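Local coordinates for protein methylxanthine N3-demethylase NdmB (Pseudomonas putida, PDB 6ICL) that removes the N3-methyl group of theobromine and related methylxanthines as a Rieske non-heme iron oxygenase in bacterial caffeine degradation, at residues L163-F166 with D167-D170. Residues are numbered along the deposited sequence; the frame is centred on the assembly and turned at random.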
ATOM      1  N   LEU A 163       8.156 -41.766  -2.433  1.00 41.26           N
ATOM      2  CA  LEU A 163       9.085 -41.096  -1.535  1.00 41.76           C
ATOM      3  C   LEU A 163       9.697 -42.155  -0.632  1.00 41.27           C
ATOM      4  O   LEU A 163       8.992 -43.026  -0.128  1.00 40.95           O
ATOM      5  CB  LEU A 163       8.391 -40.020  -0.683  1.00 39.06           C
ATOM      6  CG  LEU A 163       9.031 -39.643   0.656  1.00 36.66           C
ATOM      7  CD1 LEU A 163      10.275 -38.794   0.466  1.00 34.86           C
ATOM      8  CD2 LEU A 163       8.018 -38.943   1.585  1.00 36.64           C
ATOM      9  N   SER A 164      11.006 -42.097  -0.439  1.00 44.35           N
ATOM     10  CA  SER A 164      11.675 -43.094   0.380  1.00 45.26           C
ATOM     11  C   SER A 164      11.834 -42.583   1.805  1.00 48.70           C
ATOM     12  O   SER A 164      11.978 -41.376   2.039  1.00 42.02           O
ATOM     13  CB  SER A 164      13.043 -43.456  -0.205  1.00 40.73           C
ATOM     14  OG  SER A 164      13.977 -42.400  -0.072  1.00 40.43           O
ATOM     15  N   ASP A 165      11.798 -43.522   2.756  1.00 44.82           N
ATOM     16  CA  ASP A 165      12.227 -43.330   4.146  1.00 45.08           C
ATOM     17  C   ASP A 165      11.281 -42.490   4.997  1.00 45.71           C
ATOM     18  O   ASP A 165      11.684 -42.082   6.094  1.00 48.53           O
ATOM     19  CB  ASP A 165      13.617 -42.689   4.249  1.00 45.61           C
ATOM     20  CG  ASP A 165      14.694 -43.506   3.569  1.00 52.26           C
ATOM     21  OD1 ASP A 165      14.932 -43.306   2.354  1.00 52.04           O
ATOM     22  OD2 ASP A 165      15.314 -44.344   4.253  1.00 54.17           O
ATOM     23  N   PHE A 166      10.050 -42.232   4.558  1.00 44.29           N
ATOM     24  CA  PHE A 166       9.122 -41.492   5.407  1.00 47.83           C
ATOM     25  C   PHE A 166       8.933 -42.206   6.738  1.00 53.05           C
ATOM     26  O   PHE A 166       8.857 -41.559   7.789  1.00 49.62           O
ATOM     27  CB  PHE A 166       7.789 -41.298   4.674  1.00 45.46           C
ATOM     28  CG  PHE A 166       6.815 -40.340   5.366  1.00 48.08           C
ATOM     29  CD1 PHE A 166       6.916 -38.962   5.187  1.00 47.42           C
ATOM     30  CD2 PHE A 166       5.781 -40.833   6.156  1.00 48.15           C
ATOM     31  CE1 PHE A 166       6.014 -38.088   5.802  1.00 42.17           C
ATOM     32  CE2 PHE A 166       4.888 -39.978   6.782  1.00 45.51           C
ATOM     33  CZ  PHE A 166       5.004 -38.596   6.603  1.00 47.65           C
ATOM     34  N   ASP A 167       8.934 -43.540   6.722  1.00 53.93           N
ATOM     35  CA  ASP A 167       8.703 -44.348   7.911  1.00 57.94           C
ATOM     36  C   ASP A 167       9.974 -44.946   8.500  1.00 56.82           C
ATOM     37  O   ASP A 167       9.885 -45.811   9.373  1.00 61.87           O
ATOM     38  CB  ASP A 167       7.717 -45.468   7.586  1.00 60.77           C
ATOM     39  CG  ASP A 167       6.342 -44.940   7.238  1.00 66.51           C
ATOM     40  OD1 ASP A 167       5.836 -44.054   7.969  1.00 64.18           O
ATOM     41  OD2 ASP A 167       5.772 -45.398   6.224  1.00 73.98           O
ATOM     42  N   ASN A 168      11.145 -44.508   8.064  1.00 54.73           N
ATOM     43  CA  ASN A 168      12.408 -45.048   8.554  1.00 54.18           C
ATOM     44  C   ASN A 168      12.737 -44.464   9.924  1.00 58.84           C
ATOM     45  O   ASN A 168      13.093 -43.281  10.032  1.00 56.35           O
ATOM     46  CB  ASN A 168      13.522 -44.758   7.542  1.00 56.05           C
ATOM     47  CG  ASN A 168      14.911 -45.128   8.053  1.00 55.27           C
ATOM     48  OD1 ASN A 168      15.085 -45.646   9.153  1.00 56.54           O
ATOM     49  ND2 ASN A 168      15.911 -44.854   7.233  1.00 58.35           N
ATOM     50  N   PRO A 169      12.686 -45.272  10.988  1.00 60.86           N
ATOM     51  CA  PRO A 169      12.832 -44.716  12.343  1.00 56.13           C
ATOM     52  C   PRO A 169      14.232 -44.212  12.659  1.00 52.16           C
ATOM     53  O   PRO A 169      14.418 -43.586  13.711  1.00 56.06           O
ATOM     54  CB  PRO A 169      12.443 -45.896  13.245  1.00 61.24           C
ATOM     55  CG  PRO A 169      12.860 -47.096  12.468  1.00 58.16           C
ATOM     56  CD  PRO A 169      12.588 -46.744  11.006  1.00 64.69           C
ATOM     57  N   ASP A 170      15.220 -44.452  11.802  1.00 53.52           N
ATOM     58  CA  ASP A 170      16.515 -43.815  12.008  1.00 51.57           C
ATOM     59  C   ASP A 170      16.572 -42.391  11.471  1.00 53.28           C
ATOM     60  O   ASP A 170      17.584 -41.711  11.679  1.00 56.52           O
ATOM     61  CB  ASP A 170      17.628 -44.624  11.347  1.00 56.91           C
ATOM     62  CG  ASP A 170      17.916 -45.922  12.068  1.00 62.30           C
ATOM     63  OD1 ASP A 170      17.673 -46.010  13.292  1.00 62.04           O
ATOM     64  OD2 ASP A 170      18.388 -46.853  11.395  1.00 63.02           O
TER
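Asp165 and Asn168, the first and last residues of a type I beta turn, meet twice, once through backbone and once through side chains. Asn168 N donates to Asp165 O over 3.2 Å, closing the turn. Beside this bond the two side chains run the same way, and Asn168 ND2 reaches Asp165 OD2 at 3.1 Å, with the amide plane turned 38° from the carboxylate. Asn168 CG lies anti to the backbone N (chi1 173°), which sends the amide back alongside Asp165. The same amide works in both directions, since its OD1 accepts from Asp170 N at 2.9 Å in an Asx turn. At the turn's corner, Asp167 OD1 sits at the edge of the Phe166 ring, 3.7 Å from CD2, the carboxylate nearly perpendicular to the ring. Further out, Ser164 OG donates to Asp165 OD1 at 2.8 Å, on the anti lone pair, while Arg270 of strand 270-281 forms a salt bridge with OD2; the place of OD2 is less sure, so its contacts with Asn168 and Arg270 carry some doubt. Phe166 packs on Val173 and Val175 of strand 171-181. With an alanine replacing Asp165, Arg270 would probably lose this anionic mate and Asn168 ND2 its acceptor, leaving the amide held through OD1. One carboxylate thus appears to tie the surface turn leading into strand 171-181 to the sheet of the C-terminal domain, its negative charge probably balanced by the arginine.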